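Local atomic coordinates of maquette-3 (PDB entry 6Z0C), a protein that is an artificial four-helix bundle, designed as a model for placing buried charged networks in a hydrophobic core and probably without a natural biological function. Residues L71-A82 with L121-Q132. Sequence-based numbering, arbitrary orientation.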
loop_
_atom_site.group_PDB
_atom_site.type_symbol
_atom_site.label_atom_id
_atom_site.label_comp_id
_atom_site.label_asym_id
_atom_site.label_seq_id
_atom_site.Cartn_x
_atom_site.Cartn_y
_atom_site.Cartn_z
ATOM N N LEU A 71 -4.774 11.033 1.541
ATOM C CA LEU A 71 -4.751 9.775 0.748
ATOM C C LEU A 71 -4.066 8.661 1.552
ATOM O O LEU A 71 -4.576 7.529 1.531
ATOM C CB LEU A 71 -4.037 9.975 -0.590
ATOM C CG LEU A 71 -3.761 8.668 -1.335
ATOM C CD1 LEU A 71 -5.063 7.971 -1.702
ATOM C CD2 LEU A 71 -2.914 8.904 -2.565
ATOM N N LEU A 72 -2.939 8.947 2.209
ATOM C CA LEU A 72 -2.208 7.942 3.031
ATOM C C LEU A 72 -3.141 7.376 4.109
ATOM O O LEU A 72 -3.074 6.161 4.356
ATOM C CB LEU A 72 -0.959 8.572 3.657
ATOM C CG LEU A 72 0.232 8.751 2.716
ATOM C CD1 LEU A 72 1.393 9.409 3.441
ATOM C CD2 LEU A 72 0.669 7.422 2.116
ATOM N N GLU A 73 -3.983 8.215 4.718
ATOM C CA GLU A 73 -4.943 7.779 5.768
ATOM C C GLU A 73 -5.994 6.860 5.128
ATOM O O GLU A 73 -6.401 5.896 5.795
ATOM C CB GLU A 73 -5.547 8.986 6.491
ATOM C CG GLU A 73 -4.530 9.767 7.321
ATOM C CD GLU A 73 -4.020 9.082 8.582
ATOM O OE1 GLU A 73 -4.435 7.935 8.854
ATOM O OE2 GLU A 73 -3.204 9.701 9.298
ATOM N N THR A 74 -6.390 7.122 3.875
ATOM C CA THR A 74 -7.259 6.226 3.059
ATOM C C THR A 74 -6.582 4.861 2.887
ATOM O O THR A 74 -7.284 3.836 2.995
ATOM C CB THR A 74 -7.592 6.839 1.692
ATOM O OG1 THR A 74 -8.438 7.965 1.921
ATOM C CG2 THR A 74 -8.275 5.870 0.751
ATOM N N LEU A 75 -5.276 4.843 2.608
ATOM C CA LEU A 75 -4.501 3.590 2.406
ATOM C C LEU A 75 -4.483 2.772 3.704
ATOM O O LEU A 75 -4.575 1.539 3.616
ATOM C CB LEU A 75 -3.087 3.928 1.921
ATOM C CG LEU A 75 -2.995 4.541 0.522
ATOM C CD1 LEU A 75 -1.545 4.701 0.104
ATOM C CD2 LEU A 75 -3.750 3.710 -0.505
ATOM N N GLN A 76 -4.377 3.428 4.864
ATOM C CA GLN A 76 -4.432 2.763 6.197
ATOM C C GLN A 76 -5.753 2.002 6.335
ATOM O O GLN A 76 -5.725 0.839 6.777
ATOM C CB GLN A 76 -4.294 3.785 7.327
ATOM C CG GLN A 76 -2.856 4.014 7.756
ATOM C CD GLN A 76 -2.377 2.994 8.761
ATOM O OE1 GLN A 76 -3.150 2.460 9.553
ATOM N NE2 GLN A 76 -1.082 2.718 8.744
ATOM N N GLN A 77 -6.864 2.645 5.969
ATOM C CA GLN A 77 -8.231 2.069 6.055
ATOM C C GLN A 77 -8.358 0.922 5.043
ATOM O O GLN A 77 -8.962 -0.105 5.395
ATOM C CB GLN A 77 -9.270 3.172 5.850
ATOM C CG GLN A 77 -9.340 4.142 7.024
ATOM C CD GLN A 77 -10.155 5.382 6.745
ATOM O OE1 GLN A 77 -10.783 5.519 5.696
ATOM N NE2 GLN A 77 -10.150 6.304 7.695
ATOM N N THR A 78 -7.787 1.079 3.844
ATOM C CA THR A 78 -7.762 0.035 2.783
ATOM C C THR A 78 -7.002 -1.199 3.293
ATOM O O THR A 78 -7.516 -2.317 3.113
ATOM C CB THR A 78 -7.184 0.589 1.474
ATOM O OG1 THR A 78 -7.976 1.721 1.112
ATOM C CG2 THR A 78 -7.184 -0.420 0.348
ATOM N N ALA A 79 -5.830 -1.009 3.908
ATOM C CA ALA A 79 -4.986 -2.100 4.454
ATOM C C ALA A 79 -5.748 -2.832 5.567
ATOM O O ALA A 79 -5.662 -4.071 5.623
ATOM C CB ALA A 79 -3.667 -1.554 4.944
ATOM N N GLN A 80 -6.476 -2.090 6.406
ATOM C CA GLN A 80 -7.324 -2.643 7.499
ATOM C C GLN A 80 -8.430 -3.522 6.899
ATOM O O GLN A 80 -8.629 -4.639 7.405
ATOM C CB GLN A 80 -7.912 -1.504 8.332
ATOM C CG GLN A 80 -8.670 -1.974 9.563
ATOM C CD GLN A 80 -9.149 -0.812 10.397
ATOM O OE1 GLN A 80 -8.408 0.132 10.667
ATOM N NE2 GLN A 80 -10.406 -0.872 10.809
ATOM N N GLU A 81 -9.117 -3.032 5.863
ATOM C CA GLU A 81 -10.216 -3.754 5.163
ATOM C C GLU A 81 -9.666 -5.061 4.569
ATOM O O GLU A 81 -10.342 -6.099 4.683
ATOM C CB GLU A 81 -10.828 -2.839 4.101
ATOM C CG GLU A 81 -12.035 -3.425 3.393
ATOM C CD GLU A 81 -12.632 -2.519 2.328
ATOM O OE1 GLU A 81 -12.417 -1.290 2.405
ATOM O OE2 GLU A 81 -13.307 -3.044 1.421
ATOM N N ALA A 82 -8.471 -5.018 3.976
ATOM C CA ALA A 82 -7.763 -6.205 3.439
ATOM C C ALA A 82 -7.512 -7.212 4.569
ATOM O O ALA A 82 -7.695 -8.409 4.335
ATOM C CB ALA A 82 -6.479 -5.791 2.764
ATOM N N LEU A 121 -8.833 -4.354 -3.984
ATOM C CA LEU A 121 -8.303 -3.406 -2.960
ATOM C C LEU A 121 -6.821 -3.118 -3.238
ATOM O O LEU A 121 -6.426 -1.941 -3.161
ATOM C CB LEU A 121 -8.473 -3.982 -1.548
ATOM C CG LEU A 121 -9.883 -3.970 -0.958
ATOM C CD1 LEU A 121 -9.857 -4.516 0.461
ATOM C CD2 LEU A 121 -10.494 -2.576 -0.970
ATOM N N LEU A 122 -6.029 -4.153 -3.533
ATOM C CA LEU A 122 -4.564 -4.025 -3.775
ATOM C C LEU A 122 -4.306 -3.268 -5.083
ATOM O O LEU A 122 -3.324 -2.500 -5.131
ATOM C CB LEU A 122 -3.922 -5.411 -3.831
ATOM C CG LEU A 122 -3.967 -6.225 -2.540
ATOM C CD1 LEU A 122 -3.408 -7.615 -2.785
ATOM C CD2 LEU A 122 -3.214 -5.530 -1.415
ATOM N N GLN A 123 -5.127 -3.491 -6.110
ATOM C CA GLN A 123 -4.985 -2.808 -7.425
ATOM C C GLN A 123 -5.245 -1.308 -7.233
ATOM O O GLN A 123 -4.434 -0.509 -7.729
ATOM C CB GLN A 123 -5.889 -3.463 -8.471
ATOM C CG GLN A 123 -5.334 -4.791 -8.962
ATOM C CD GLN A 123 -6.251 -5.513 -9.919
ATOM O OE1 GLN A 123 -7.260 -4.978 -10.374
ATOM N NE2 GLN A 123 -5.900 -6.749 -10.232
ATOM N N LYS A 124 -6.315 -0.950 -6.516
ATOM C CA LYS A 124 -6.658 0.450 -6.135
ATOM C C LYS A 124 -5.481 1.044 -5.354
ATOM O O LYS A 124 -5.013 2.147 -5.707
ATOM C CB LYS A 124 -7.958 0.455 -5.322
ATOM C CG LYS A 124 -8.380 1.791 -4.721
ATOM C CD LYS A 124 -9.520 1.649 -3.721
ATOM C CE LYS A 124 -9.662 2.820 -2.769
ATOM N NZ LYS A 124 -10.706 3.774 -3.216
ATOM N N PHE A 125 -5.013 0.312 -4.342
ATOM C CA PHE A 125 -3.859 0.666 -3.479
ATOM C C PHE A 125 -2.644 1.011 -4.352
ATOM O O PHE A 125 -2.070 2.102 -4.175
ATOM C CB PHE A 125 -3.561 -0.489 -2.524
ATOM C CG PHE A 125 -2.782 -0.109 -1.296
ATOM C CD1 PHE A 125 -3.340 -0.245 -0.035
ATOM C CD2 PHE A 125 -1.492 0.383 -1.400
ATOM C CE1 PHE A 125 -2.618 0.099 1.096
ATOM C CE2 PHE A 125 -0.773 0.729 -0.266
ATOM C CZ PHE A 125 -1.339 0.588 0.976
ATOM N N GLN A 126 -2.259 0.111 -5.264
ATOM C CA GLN A 126 -1.074 0.291 -6.150
ATOM C C GLN A 126 -1.246 1.567 -6.984
ATOM O O GLN A 126 -0.280 2.352 -7.047
ATOM C CB GLN A 126 -0.848 -0.926 -7.053
ATOM C CG GLN A 126 0.265 -0.707 -8.076
ATOM C CD GLN A 126 0.736 -1.971 -8.751
ATOM O OE1 GLN A 126 0.138 -3.036 -8.616
ATOM N NE2 GLN A 126 1.825 -1.859 -9.496
ATOM N N GLN A 127 -2.421 1.765 -7.592
ATOM C CA GLN A 127 -2.726 2.935 -8.464
ATOM C C GLN A 127 -2.517 4.230 -7.672
ATOM O O GLN A 127 -1.896 5.168 -8.213
ATOM C CB GLN A 127 -4.156 2.868 -9.004
ATOM C CG GLN A 127 -4.355 1.791 -10.061
ATOM C CD GLN A 127 -5.804 1.555 -10.410
ATOM O OE1 GLN A 127 -6.705 2.254 -9.946
ATOM N NE2 GLN A 127 -6.040 0.555 -11.242
ATOM N N LEU A 128 -3.011 4.277 -6.432
ATOM C CA LEU A 128 -2.969 5.497 -5.578
ATOM C C LEU A 128 -1.521 5.792 -5.166
ATOM O O LEU A 128 -1.122 6.979 -5.235
ATOM C CB LEU A 128 -3.890 5.300 -4.372
ATOM C CG LEU A 128 -5.381 5.205 -4.703
ATOM C CD1 LEU A 128 -6.188 4.827 -3.472
ATOM C CD2 LEU A 128 -5.905 6.503 -5.301
ATOM N N VAL A 129 -0.749 4.767 -4.794
ATOM C CA VAL A 129 0.689 4.926 -4.415
ATOM C C VAL A 129 1.499 5.340 -5.655
ATOM O O VAL A 129 2.353 6.249 -5.528
ATOM C CB VAL A 129 1.261 3.656 -3.756
ATOM C CG1 VAL A 129 2.754 3.791 -3.492
ATOM C CG2 VAL A 129 0.527 3.307 -2.469
ATOM N N ALA A 130 1.263 4.695 -6.802
ATOM C CA ALA A 130 1.939 4.995 -8.088
ATOM C C ALA A 130 1.715 6.467 -8.461
ATOM O O ALA A 130 2.678 7.128 -8.879
ATOM C CB ALA A 130 1.437 4.071 -9.171
ATOM N N LYS A 131 0.479 6.956 -8.315
ATOM C CA LYS A 131 0.089 8.352 -8.636
ATOM C C LYS A 131 0.803 9.312 -7.677
ATOM O O LYS A 131 1.377 10.305 -8.157
ATOM C CB LYS A 131 -1.434 8.506 -8.591
ATOM C CG LYS A 131 -1.964 9.909 -8.868
ATOM C CD LYS A 131 -1.246 10.642 -9.988
ATOM C CE LYS A 131 -2.046 11.786 -10.577
ATOM N NZ LYS A 131 -2.336 12.835 -9.571
ATOM N N GLN A 132 0.794 9.027 -6.372
ATOM C CA GLN A 132 1.458 9.901 -5.366
ATOM C C GLN A 132 2.960 9.958 -5.682
ATOM O O GLN A 132 3.534 11.053 -5.620
ATOM C CB GLN A 132 1.176 9.425 -3.941
ATOM C CG GLN A 132 1.682 10.403 -2.888
ATOM C CD GLN A 132 1.137 10.137 -1.505
ATOM O OE1 GLN A 132 1.876 9.820 -0.574
ATOM N NE2 GLN A 132 -0.168 10.279 -1.355
#
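Leu-75 sets one methyl, CD2, squarely over a face of the Phe-125 ring, 3.9 Å from its centroid and 5° off the normal, a textbook CH-pi contact. The ring gets there because Phe-125 has CG anti to its own backbone N (chi1 -159°), which swings it across to helix 52-99 although its CB starts off along the flank. Its CE1 comes within 3.5 Å of Leu-75 O, while Thr-78 CG2 and Ala-79 CB border the ring near its plane. The other methyl of Leu-75, CD1, reaches Val-129 CG2 at 3.6 Å, so one leucine fork straddles two successive turns of helix 105-144. With an alanine at Phe-125, Leu-75 CD2 would probably lose the surface it rests on, leaving a gap beside Thr-78 and Ala-79.

Toward Leu-71 the packing turns mixed. Leu-71 CD1 meets Leu-128 CD1 at 3.8 Å, and its CD2 lies against the Gln-132 amide nitrogen. That extended glutamine also crosses Leu-72 at about a right angle, OE1 touching CG and CD2, and NE2 makes a weak hydrogen bond to Gln-68 O. At the other end Leu-121 forks against Ala-82 and the aliphatic part of Glu-81; its CD2 comes 3.7 Å from Glu-81 OE2. Thr-78 spends its hydroxyl within its own helix, OG1 donating to Thr-74 O (2.9 Å) from above the carbonyl plane, which leaves CG2 to face Phe-125 and Leu-121.

The two segments run antiparallel at 160°, their axes 10.3 Å apart, as neighbours in a four-helix bundle; Phe-125 also touches Val-176 of helix 152-194. No hydrogen bond links the segments, so apolar side-chain packing holds this interface, while Thr-78 OG1 bonds within helix 52-99 and Gln-132 NE2 only weakly to Gln-68 of that helix.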